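Local coordinates for protein 11S globulin subunit beta (Cucurbita maxima, PDB 2E9Q) that serves as a seed storage protein of the 11S globulin family, a hexameric nutrient reserve in pumpkin seeds, at residues Q35-R40 / E49-D54; K85-A90 / L157-D162. One frame throughout, in Å; residues are numbered along the deposited sequence.

Contact 1: Q35-R40 / E49-D54; sequences QDPVRR and EVWDQD
Pro37 lies over one face of the Trp51 indole. Its CG stands 3.4 Å from the centroid of the six-membered ring of Trp51, 13° off the ring normal, a close CH-pi contact. The Trp51 side chain turns beside its own backbone N (chi1 -87°), which brings the indole alongside the proline. At the ring edge, Trp51 NE1 donates to Gln35 O at 2.9 Å. That oxygen lies in the indole plane, but the N-H comes from above the carbonyl plane.

Backbone bonds form a classic beta bulge. Val50 O accepts from Val38 N at 2.8 Å and from Arg39 N at 3.1 Å. Val50 N returns a bond to Arg39 O. A water joins Asp52 N to Asp36 O and, weakly, to Gln35 OE1.

Arg40 and Glu49 form a salt bridge. In the conformer described, Arg40 NE meets Glu49 OE2 at 2.9 Å. Glu49 OE1 forms a second salt bridge with Arg67 on strand 63-70. Arg40 NH1 also pairs with a phosphate ion, probably from the crystallisation liquor.

The contact lies at the open end of the hairpin of strands 39-43 and 46-50. With Arg67 at OE1, and Arg40 at OE2 in this conformer, buried Glu49 probably stays ionised.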
loop_
_atom_site.group_PDB
_atom_site.type_symbol
_atom_site.label_atom_id
_atom_site.label_comp_id
_atom_site.label_asym_id
_atom_site.label_seq_id
_atom_site.Cartn_x
_atom_site.Cartn_y
_atom_site.Cartn_z
ATOM N N GLN A 35 10.526 19.977 -17.634
ATOM C CA GLN A 35 9.531 19.665 -18.659
ATOM C C GLN A 35 8.453 20.692 -18.982
ATOM O O GLN A 35 7.922 21.371 -18.100
ATOM C CB GLN A 35 8.797 18.377 -18.293
ATOM C CG GLN A 35 9.664 17.220 -17.859
ATOM C CD GLN A 35 8.827 16.109 -17.242
ATOM O OE1 GLN A 35 7.909 15.583 -17.880
ATOM N NE2 GLN A 35 9.133 15.753 -15.988
ATOM N N ASP A 36 8.103 20.753 -20.261
ATOM C CA ASP A 36 7.051 21.624 -20.744
ATOM C C ASP A 36 5.933 20.691 -21.175
ATOM O O ASP A 36 6.166 19.498 -21.381
ATOM C CB ASP A 36 7.522 22.452 -21.944
ATOM C CG ASP A 36 8.190 23.749 -21.528
ATOM O OD1 ASP A 36 9.428 23.851 -21.616
ATOM O OD2 ASP A 36 7.469 24.675 -21.096
ATOM N N PRO A 37 4.699 21.211 -21.305
ATOM C CA PRO A 37 3.606 20.331 -21.726
ATOM C C PRO A 37 4.001 19.743 -23.069
ATOM O O PRO A 37 4.772 20.351 -23.801
ATOM C CB PRO A 37 2.414 21.280 -21.847
ATOM C CG PRO A 37 2.734 22.363 -20.892
ATOM C CD PRO A 37 4.218 22.587 -21.117
ATOM N N VAL A 38 3.482 18.571 -23.399
ATOM C CA VAL A 38 3.826 17.948 -24.670
ATOM C C VAL A 38 2.601 17.753 -25.554
ATOM O O VAL A 38 2.725 17.463 -26.737
ATOM C CB VAL A 38 4.494 16.561 -24.468
ATOM C CG1 VAL A 38 5.771 16.705 -23.669
ATOM C CG2 VAL A 38 3.530 15.613 -23.770
ATOM N N ARG A 39 1.418 17.921 -24.982
ATOM C CA ARG A 39 0.187 17.716 -25.728
ATOM C C ARG A 39 -0.822 18.826 -25.415
ATOM O O ARG A 39 -0.793 19.415 -24.342
ATOM C CB ARG A 39 -0.377 16.337 -25.380
ATOM C CG ARG A 39 -0.965 15.593 -26.563
ATOM C CD ARG A 39 -1.166 14.102 -26.269
ATOM N NE ARG A 39 0.096 13.376 -26.085
ATOM C CZ ARG A 39 0.520 12.885 -24.919
ATOM N NH1 ARG A 39 1.680 12.240 -24.854
ATOM N NH2 ARG A 39 -0.216 13.035 -23.817
ATOM N N ARG A 40 -1.725 19.097 -26.355
ATOM C CA ARG A 40 -2.696 20.168 -26.198
ATOM C C ARG A 40 -4.033 19.890 -26.855
ATOM O O ARG A 40 -4.085 19.323 -27.941
ATOM C CB ARG A 40 -2.142 21.475 -26.763
ATOM C CG ARG A 40 -1.017 22.054 -25.947
ATOM C CD ARG A 40 -0.394 23.265 -26.608
ATOM N NE ARG A 40 0.806 23.662 -25.884
ATOM C CZ ARG A 40 1.825 22.848 -25.632
ATOM N NH1 ARG A 40 1.802 21.585 -26.049
ATOM N NH2 ARG A 40 2.866 23.293 -24.946
ATOM N N GLU A 49 -3.523 21.664 -21.611
ATOM C CA GLU A 49 -2.179 21.219 -21.904
ATOM C C GLU A 49 -1.828 20.073 -20.946
ATOM O O GLU A 49 -2.177 20.119 -19.752
ATOM C CB GLU A 49 -1.208 22.384 -21.732
ATOM C CG GLU A 49 -1.423 23.518 -22.741
ATOM C CD GLU A 49 -0.502 24.693 -22.488
ATOM O OE1 GLU A 49 -0.797 25.506 -21.583
ATOM O OE2 GLU A 49 0.529 24.793 -23.181
ATOM N N VAL A 50 -1.149 19.051 -21.473
ATOM C CA VAL A 50 -0.768 17.887 -20.675
ATOM C C VAL A 50 0.717 17.566 -20.769
ATOM O O VAL A 50 1.298 17.599 -21.858
ATOM C CB VAL A 50 -1.565 16.649 -21.113
ATOM C CG1 VAL A 50 -1.252 15.484 -20.204
ATOM C CG2 VAL A 50 -3.058 16.956 -21.087
ATOM N N TRP A 51 1.336 17.270 -19.629
ATOM C CA TRP A 51 2.751 16.932 -19.619
ATOM C C TRP A 51 2.912 15.456 -19.997
ATOM O O TRP A 51 1.924 14.721 -20.090
ATOM C CB TRP A 51 3.378 17.220 -18.252
ATOM C CG TRP A 51 3.869 18.633 -18.092
ATOM C CD1 TRP A 51 5.173 19.052 -18.050
ATOM C CD2 TRP A 51 3.064 19.808 -17.913
ATOM N NE1 TRP A 51 5.229 20.415 -17.847
ATOM C CE2 TRP A 51 3.951 20.903 -17.760
ATOM C CE3 TRP A 51 1.681 20.042 -17.865
ATOM C CZ2 TRP A 51 3.494 22.219 -17.560
ATOM C CZ3 TRP A 51 1.227 21.352 -17.668
ATOM C CH2 TRP A 51 2.135 22.422 -17.519
ATOM N N ASP A 52 4.149 15.031 -20.228
ATOM C CA ASP A 52 4.400 13.654 -20.647
ATOM C C ASP A 52 4.379 12.650 -19.510
ATOM O O ASP A 52 5.340 12.529 -18.773
ATOM C CB ASP A 52 5.737 13.565 -21.386
ATOM C CG ASP A 52 6.008 12.170 -21.935
ATOM O OD1 ASP A 52 5.047 11.425 -22.216
ATOM O OD2 ASP A 52 7.190 11.824 -22.101
ATOM N N GLN A 53 3.270 11.931 -19.387
ATOM C CA GLN A 53 3.109 10.929 -18.343
ATOM C C GLN A 53 4.241 9.895 -18.381
ATOM O O GLN A 53 4.690 9.425 -17.331
ATOM C CB GLN A 53 1.757 10.224 -18.494
ATOM C CG GLN A 53 1.331 10.054 -19.946
ATOM C CD GLN A 53 0.747 11.336 -20.528
ATOM O OE1 GLN A 53 -0.430 11.642 -20.323
ATOM N NE2 GLN A 53 1.571 12.100 -21.241
ATOM N N ASP A 54 4.710 9.554 -19.581
ATOM C CA ASP A 54 5.792 8.576 -19.703
ATOM C C ASP A 54 7.189 9.151 -19.453
ATOM O O ASP A 54 8.194 8.458 -19.613
ATOM C CB ASP A 54 5.731 7.884 -21.068
ATOM C CG ASP A 54 4.394 7.210 -21.320
ATOM O OD1 ASP A 54 3.928 6.434 -20.456
ATOM O OD2 ASP A 54 3.803 7.458 -22.394
HETATM O O HOH W 1 6.137 16.742 -20.466
#

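Contact 2: K85-A90 / L157-D162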
loop_
_atom_site.group_PDB
_atom_site.type_symbol
_atom_site.label_atom_id
_atom_site.label_comp_id
_atom_site.label_asym_id
_atom_site.label_seq_id
_atom_site.Cartn_x
_atom_site.Cartn_y
_atom_site.Cartn_z
ATOM N N LYS A 85 -6.614 14.506 -6.986
ATOM C CA LYS A 85 -6.003 15.678 -7.586
ATOM C C LYS A 85 -5.945 16.888 -6.678
ATOM O O LYS A 85 -6.781 17.078 -5.784
ATOM C CB LYS A 85 -6.775 16.103 -8.843
ATOM C CG LYS A 85 -6.721 15.145 -10.015
ATOM C CD LYS A 85 -7.733 15.576 -11.069
ATOM C CE LYS A 85 -7.699 14.675 -12.291
ATOM N NZ LYS A 85 -8.565 15.205 -13.384
ATOM N N LEU A 86 -4.945 17.710 -6.937
ATOM C CA LEU A 86 -4.761 18.956 -6.251
ATOM C C LEU A 86 -4.745 19.896 -7.443
ATOM O O LEU A 86 -4.235 19.543 -8.514
ATOM C CB LEU A 86 -3.432 18.984 -5.513
ATOM C CG LEU A 86 -3.481 18.969 -3.987
ATOM C CD1 LEU A 86 -4.719 18.279 -3.447
ATOM C CD2 LEU A 86 -2.222 18.310 -3.506
ATOM N N ILE A 87 -5.319 21.077 -7.271
ATOM C CA ILE A 87 -5.383 22.044 -8.351
ATOM C C ILE A 87 -5.002 23.400 -7.827
ATOM O O ILE A 87 -5.692 23.955 -6.966
ATOM C CB ILE A 87 -6.799 22.121 -8.922
ATOM C CG1 ILE A 87 -7.167 20.780 -9.548
ATOM C CG2 ILE A 87 -6.897 23.253 -9.916
ATOM C CD1 ILE A 87 -8.540 20.741 -10.196
ATOM N N PHE A 88 -3.894 23.933 -8.322
ATOM C CA PHE A 88 -3.466 25.243 -7.887
ATOM C C PHE A 88 -4.005 26.276 -8.859
ATOM O O PHE A 88 -3.806 26.154 -10.067
ATOM C CB PHE A 88 -1.949 25.336 -7.838
ATOM C CG PHE A 88 -1.445 26.677 -7.399
ATOM C CD1 PHE A 88 -1.576 27.085 -6.075
ATOM C CD2 PHE A 88 -0.835 27.535 -8.307
ATOM C CE1 PHE A 88 -1.104 28.330 -5.656
ATOM C CE2 PHE A 88 -0.362 28.777 -7.903
ATOM C CZ PHE A 88 -0.498 29.175 -6.567
ATOM N N VAL A 89 -4.696 27.282 -8.325
ATOM C CA VAL A 89 -5.269 28.364 -9.129
ATOM C C VAL A 89 -4.168 29.399 -9.316
ATOM O O VAL A 89 -3.914 30.220 -8.439
ATOM C CB VAL A 89 -6.488 29.005 -8.410
ATOM C CG1 VAL A 89 -7.026 30.175 -9.215
ATOM C CG2 VAL A 89 -7.575 27.958 -8.214
ATOM N N ALA A 90 -3.511 29.346 -10.469
ATOM C CA ALA A 90 -2.403 30.241 -10.761
ATOM C C ALA A 90 -2.855 31.641 -11.146
ATOM O O ALA A 90 -2.127 32.610 -10.932
ATOM C CB ALA A 90 -1.534 29.641 -11.879
ATOM N N LEU A 157 -5.363 26.974 -14.304
ATOM C CA LEU A 157 -5.318 25.924 -13.288
ATOM C C LEU A 157 -4.231 24.861 -13.474
ATOM O O LEU A 157 -4.158 24.195 -14.517
ATOM C CB LEU A 157 -6.659 25.216 -13.248
ATOM C CG LEU A 157 -7.834 26.190 -13.227
ATOM C CD1 LEU A 157 -9.125 25.455 -13.536
ATOM C CD2 LEU A 157 -7.876 26.874 -11.878
ATOM N N ILE A 158 -3.412 24.689 -12.443
ATOM C CA ILE A 158 -2.356 23.692 -12.460
ATOM C C ILE A 158 -2.864 22.435 -11.741
ATOM O O ILE A 158 -2.959 22.400 -10.515
ATOM C CB ILE A 158 -1.103 24.224 -11.753
ATOM C CG1 ILE A 158 -0.745 25.611 -12.301
ATOM C CG2 ILE A 158 0.044 23.243 -11.950
ATOM C CD1 ILE A 158 -0.523 25.649 -13.816
ATOM N N VAL A 159 -3.192 21.415 -12.524
ATOM C CA VAL A 159 -3.720 20.159 -12.014
ATOM C C VAL A 159 -2.695 19.048 -11.818
ATOM O O VAL A 159 -2.122 18.544 -12.784
ATOM C CB VAL A 159 -4.793 19.612 -12.953
ATOM C CG1 VAL A 159 -5.407 18.337 -12.368
ATOM C CG2 VAL A 159 -5.849 20.688 -13.215
ATOM N N PHE A 160 -2.482 18.665 -10.561
ATOM C CA PHE A 160 -1.565 17.601 -10.208
ATOM C C PHE A 160 -2.366 16.351 -9.840
ATOM O O PHE A 160 -3.240 16.382 -8.966
ATOM C CB PHE A 160 -0.693 18.038 -9.042
ATOM C CG PHE A 160 0.166 16.945 -8.481
ATOM C CD1 PHE A 160 -0.213 16.274 -7.323
ATOM C CD2 PHE A 160 1.376 16.608 -9.091
ATOM C CE1 PHE A 160 0.603 15.278 -6.770
ATOM C CE2 PHE A 160 2.204 15.615 -8.550
ATOM C CZ PHE A 160 1.818 14.948 -7.385
ATOM N N ALA A 161 -2.078 15.259 -10.538
ATOM C CA ALA A 161 -2.755 13.992 -10.315
ATOM C C ALA A 161 -1.721 12.932 -10.004
ATOM O O ALA A 161 -0.668 12.865 -10.646
ATOM C CB ALA A 161 -3.555 13.601 -11.549
ATOM N N ASP A 162 -2.023 12.104 -9.014
ATOM C CA ASP A 162 -1.116 11.048 -8.601
ATOM C C ASP A 162 -1.780 9.691 -8.782
ATOM O O ASP A 162 -2.713 9.339 -8.051
ATOM C CB ASP A 162 -0.714 11.272 -7.146
ATOM C CG ASP A 162 0.024 10.098 -6.549
ATOM O OD1 ASP A 162 0.822 9.439 -7.258
ATOM O OD2 ASP A 162 -0.192 9.847 -5.343
#
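Ile87 and Val159 lie side by side at the apolar centre, a non-hydrogen-bonded pair with CG1 of Ile87 3.9 Å from CG2 of Val159. With CG1 beside the backbone N (chi1 -64°) and CG2 anti to it, CG1 of Ile87 faces Val159 while CG2 meets Leu157 CB at 3.9 Å. An alanine here is likely to leave Val159 CG2 and Leu157 CB without these partners and open a gap on this face. Further along it, Val89 CG2 packs on Leu157 CD2 at 3.8 Å.

The other face carries Leu86, Phe88, Ile158 and Phe160. Ile158 CG1 lies at the edge of the Phe88 ring. These strands are central in the antiparallel sheet of the N-terminal cupin domain. The ring of Phe399, from the C-terminal cupin, meets that of Phe160 with the two planes nearly parallel. Phe399 also touches Leu86, Phe88 and Ile158.

Two hydrogen-bonded pairs join the backbones. Leu86 and Phe160 exchange bonds, with Phe160 N to Leu86 O at 2.8 Å. Phe88 and Ile158 do the same, and Ile158 N reaches Phe88 O at a nearly straight 174°.

Toward the polar end, the extended Lys85 chain lies along the same face as Ile87. Its CG touches Ala161 CB at 3.8 Å, and its CD rests 3.8 Å from Val159 CG1.

How the contacts relate
From the N terminus, contact 1 comes first. It closes a short loop, with eight residues between its segments, and pairs strands 39-43 and 46-50 at one border of the sheet. The chain then runs through helix 56-61, strand 63-70 and strand 74-81 before contact 2 opens. Contact 2 closes a much longer loop of 66 residues by pairing strands 85-91 and 155-162. The two contacts follow in series and neither nest nor cross. The centres of contact 1 and contact 2 are about 14 Å apart, and the contacts do not touch. Strand 63-70 lies between strands 46-50 and 155-162, joining both contacts into one sheet. Its Met65 and Arg67 touch both Trp51 of contact 1 and Ile158 of contact 2.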